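PDB 3L22: SusD superfamily protein from Bacteroides fragilis, which probably binds glycans at the outer membrane for uptake, as SusD-family lipoproteins do, and carries zinc ions in the crystal. Local coordinates for residues W85-T97 with K146-T158. Sequence-based numbering, arbitrary orientation.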
# COMPACT_ATOMS: atom_id res chain seq x y z
N TRP A 85 4.19 11.25 8.62
CA TRP A 85 3.20 12.19 9.14
C TRP A 85 3.17 13.51 8.36
O TRP A 85 2.14 13.91 7.81
CB TRP A 85 3.47 12.46 10.63
CG TRP A 85 2.36 13.17 11.30
CD1 TRP A 85 2.19 14.52 11.40
CD2 TRP A 85 1.24 12.57 11.98
NE1 TRP A 85 1.03 14.80 12.08
CE2 TRP A 85 0.43 13.63 12.46
CE3 TRP A 85 0.83 11.26 12.21
CZ2 TRP A 85 -0.75 13.41 13.17
CZ3 TRP A 85 -0.34 11.04 12.92
CH2 TRP A 85 -1.11 12.12 13.41
N THR A 86 4.31 14.20 8.34
CA THR A 86 4.42 15.48 7.69
C THR A 86 4.00 15.40 6.23
O THR A 86 3.18 16.20 5.80
CB THR A 86 5.84 16.03 7.82
OG1 THR A 86 6.14 16.17 9.21
CG2 THR A 86 5.99 17.43 7.13
N TYR A 87 4.50 14.41 5.47
CA TYR A 87 4.21 14.41 4.02
C TYR A 87 2.83 13.87 3.66
O TYR A 87 2.27 14.33 2.66
CB TYR A 87 5.38 13.80 3.20
CG TYR A 87 6.54 14.76 3.27
CD1 TYR A 87 7.49 14.67 4.29
CD2 TYR A 87 6.63 15.81 2.38
CE1 TYR A 87 8.50 15.61 4.39
CE2 TYR A 87 7.62 16.75 2.48
CZ TYR A 87 8.55 16.64 3.47
OH TYR A 87 9.54 17.54 3.56
N ALA A 88 2.28 12.95 4.45
CA ALA A 88 0.89 12.55 4.29
C ALA A 88 -0.04 13.75 4.50
O ALA A 88 -0.92 13.97 3.70
CB ALA A 88 0.49 11.38 5.24
N TYR A 89 0.16 14.51 5.58
CA TYR A 89 -0.70 15.65 5.87
C TYR A 89 -0.49 16.79 4.89
O TYR A 89 -1.47 17.48 4.57
CB TYR A 89 -0.59 16.13 7.36
CG TYR A 89 -1.50 15.30 8.26
CD1 TYR A 89 -2.89 15.47 8.22
CD2 TYR A 89 -1.00 14.30 9.07
CE1 TYR A 89 -3.74 14.67 8.97
CE2 TYR A 89 -1.82 13.52 9.85
CZ TYR A 89 -3.19 13.70 9.80
OH TYR A 89 -4.01 12.91 10.58
N LEU A 90 0.74 16.98 4.39
CA LEU A 90 0.96 17.91 3.29
C LEU A 90 0.15 17.51 2.06
O LEU A 90 -0.51 18.34 1.44
CB LEU A 90 2.42 18.03 2.88
CG LEU A 90 3.30 18.99 3.66
CD1 LEU A 90 4.80 18.75 3.28
CD2 LEU A 90 2.84 20.49 3.41
N ALA A 91 0.24 16.25 1.67
CA ALA A 91 -0.58 15.74 0.56
C ALA A 91 -2.09 15.97 0.83
O ALA A 91 -2.82 16.44 -0.05
CB ALA A 91 -0.28 14.25 0.34
N ILE A 92 -2.55 15.68 2.05
CA ILE A 92 -3.97 15.87 2.40
C ILE A 92 -4.37 17.32 2.27
O ILE A 92 -5.43 17.62 1.69
CB ILE A 92 -4.24 15.29 3.80
CG1 ILE A 92 -4.20 13.75 3.72
CG2 ILE A 92 -5.58 15.79 4.42
CD1 ILE A 92 -3.88 13.05 5.06
N ASN A 93 -3.55 18.24 2.77
CA ASN A 93 -3.88 19.66 2.70
C ASN A 93 -3.88 20.17 1.26
O ASN A 93 -4.71 21.00 0.91
CB ASN A 93 -2.97 20.53 3.58
CG ASN A 93 -3.49 21.98 3.71
OD1 ASN A 93 -4.63 22.21 4.15
ND2 ASN A 93 -2.67 22.95 3.29
N LYS A 94 -2.97 19.66 0.43
CA LYS A 94 -2.99 19.95 -1.00
C LYS A 94 -4.28 19.52 -1.66
O LYS A 94 -4.82 20.27 -2.48
CB LYS A 94 -1.80 19.32 -1.73
CG LYS A 94 -0.50 20.08 -1.46
CD LYS A 94 0.75 19.36 -2.05
CE LYS A 94 2.00 20.19 -1.86
NZ LYS A 94 1.95 21.26 -2.91
N VAL A 95 -4.80 18.35 -1.30
CA VAL A 95 -6.11 17.91 -1.82
C VAL A 95 -7.24 18.84 -1.31
O VAL A 95 -8.05 19.30 -2.08
CB VAL A 95 -6.44 16.44 -1.48
CG1 VAL A 95 -7.96 16.13 -1.78
CG2 VAL A 95 -5.49 15.47 -2.22
N ASN A 96 -7.24 19.15 -0.03
CA ASN A 96 -8.29 20.00 0.57
C ASN A 96 -8.32 21.37 -0.17
O ASN A 96 -9.39 21.86 -0.53
CB ASN A 96 -8.03 20.23 2.06
CG ASN A 96 -8.06 18.93 2.89
OD1 ASN A 96 -8.50 17.91 2.40
ND2 ASN A 96 -7.56 18.98 4.14
N THR A 97 -7.13 21.93 -0.40
CA THR A 97 -6.97 23.20 -1.12
C THR A 97 -7.35 23.11 -2.58
O THR A 97 -8.09 23.95 -3.06
CB THR A 97 -5.55 23.71 -0.97
OG1 THR A 97 -5.25 23.68 0.42
CG2 THR A 97 -5.41 25.16 -1.54
N LYS A 146 -7.99 5.08 18.90
CA LYS A 146 -7.69 6.40 18.34
C LYS A 146 -6.65 6.30 17.24
O LYS A 146 -5.65 5.61 17.39
CB LYS A 146 -7.19 7.38 19.41
CG LYS A 146 -8.27 7.77 20.41
CD LYS A 146 -7.67 8.70 21.42
CE LYS A 146 -8.67 9.15 22.49
NZ LYS A 146 -8.18 10.41 23.14
N SER A 147 -6.91 7.00 16.14
CA SER A 147 -6.03 6.99 14.99
C SER A 147 -5.37 8.35 14.83
O SER A 147 -4.38 8.61 15.51
CB SER A 147 -6.78 6.51 13.76
OG SER A 147 -5.96 6.55 12.60
N VAL A 148 -5.91 9.21 13.97
CA VAL A 148 -5.21 10.44 13.57
C VAL A 148 -6.26 11.57 13.44
O VAL A 148 -7.44 11.29 13.31
CB VAL A 148 -4.44 10.25 12.25
CG1 VAL A 148 -3.36 9.12 12.35
CG2 VAL A 148 -5.38 10.03 11.06
N PRO A 149 -5.83 12.86 13.50
CA PRO A 149 -6.75 13.96 13.20
C PRO A 149 -7.28 13.92 11.79
O PRO A 149 -6.49 13.74 10.84
CB PRO A 149 -5.87 15.20 13.37
CG PRO A 149 -4.71 14.73 14.27
CD PRO A 149 -4.50 13.34 13.89
N LEU A 150 -8.60 14.09 11.66
CA LEU A 150 -9.25 14.02 10.38
C LEU A 150 -9.31 15.46 9.85
O LEU A 150 -10.29 16.17 10.06
CB LEU A 150 -10.64 13.38 10.51
CG LEU A 150 -11.45 13.15 9.22
CD1 LEU A 150 -10.59 12.56 8.08
CD2 LEU A 150 -12.63 12.22 9.53
N ARG A 151 -8.24 15.90 9.19
CA ARG A 151 -8.15 17.27 8.65
C ARG A 151 -8.70 17.31 7.23
O ARG A 151 -8.14 16.69 6.32
CB ARG A 151 -6.69 17.74 8.67
CG ARG A 151 -6.01 17.58 10.04
CD ARG A 151 -4.69 18.30 10.13
NE ARG A 151 -4.10 18.21 11.47
CZ ARG A 151 -4.42 18.96 12.51
NH1 ARG A 151 -5.34 19.93 12.42
NH2 ARG A 151 -3.79 18.76 13.66
N LEU A 152 -9.80 18.04 7.05
CA LEU A 152 -10.50 18.11 5.78
C LEU A 152 -10.71 19.52 5.23
O LEU A 152 -11.27 19.67 4.16
CB LEU A 152 -11.83 17.35 5.88
CG LEU A 152 -11.73 15.86 6.20
CD1 LEU A 152 -13.16 15.29 6.47
CD2 LEU A 152 -11.03 15.07 5.09
N THR A 153 -10.23 20.55 5.90
CA THR A 153 -10.40 21.93 5.43
C THR A 153 -9.10 22.43 4.81
O THR A 153 -8.03 21.99 5.18
CB THR A 153 -10.76 22.85 6.58
OG1 THR A 153 -9.76 22.69 7.60
CG2 THR A 153 -12.15 22.49 7.18
N ALA A 154 -9.23 23.36 3.85
CA ALA A 154 -8.08 23.96 3.20
C ALA A 154 -7.47 24.93 4.21
O ALA A 154 -8.16 25.82 4.66
CB ALA A 154 -8.51 24.69 1.93
N GLU A 155 -6.23 24.69 4.62
CA GLU A 155 -5.62 25.47 5.71
C GLU A 155 -4.34 26.09 5.25
O GLU A 155 -3.43 25.39 4.84
CB GLU A 155 -5.29 24.61 6.92
CG GLU A 155 -6.46 24.33 7.83
CD GLU A 155 -7.20 25.60 8.29
OE1 GLU A 155 -6.55 26.66 8.57
OE2 GLU A 155 -8.45 25.50 8.35
N ALA A 156 -4.29 27.41 5.32
CA ALA A 156 -3.08 28.16 5.00
C ALA A 156 -2.41 28.66 6.29
O ALA A 156 -1.31 29.21 6.21
CB ALA A 156 -3.41 29.33 4.07
N GLY A 157 -3.05 28.45 7.45
CA GLY A 157 -2.56 29.00 8.72
C GLY A 157 -2.27 27.90 9.74
O GLY A 157 -2.46 26.72 9.46
N THR A 158 -1.78 28.32 10.91
CA THR A 158 -1.61 27.45 12.09
C THR A 158 -2.83 27.57 13.07
O THR A 158 -2.89 26.87 14.09
CB THR A 158 -0.26 27.75 12.78
OG1 THR A 158 -0.32 29.02 13.42
CG2 THR A 158 0.90 27.75 11.74
O HOH W 1 -1.81 16.50 11.61
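The carboxamide nitrogen of N96 is shared by two backbone carbonyls of loop 146-158: ND2 lies 3.2 Å from R151 O, which is close to the amide plane, and 3.2 Å from T153 O, which is tilted from it. Both carbonyls are approached from above their planes. R124 of helix 113-131 holds N96 OD1, so bonds at both ends of the amide fix its rotation; the hydroxyl of Y128 is a second partner of R151 O. One turn back, the N93 amide meets the backbone of E155 with both its polar atoms. OD1 accepts from E155 N at 3.0 Å on a lone pair, and ND2 donates to E155 O at a more bent 137°; CG anti to the backbone N (chi1 -170°) swings the amide over to the loop. Toward W85 on helix 79-103, Y89 OH donates in the carbonyl plane to P149 O, at 2.6 Å. V148 CG1 packs 3.6 Å from W85 CZ3, while P149 CD sits at that indole's edge. A water over the Y89 ring accepts from R151 NE, whose NH2 forms a salt bridge with E432 and a hydrogen bond to N161 O. Helix side chains thus bind main-chain groups, consistent with their holding this irregular loop along about three turns.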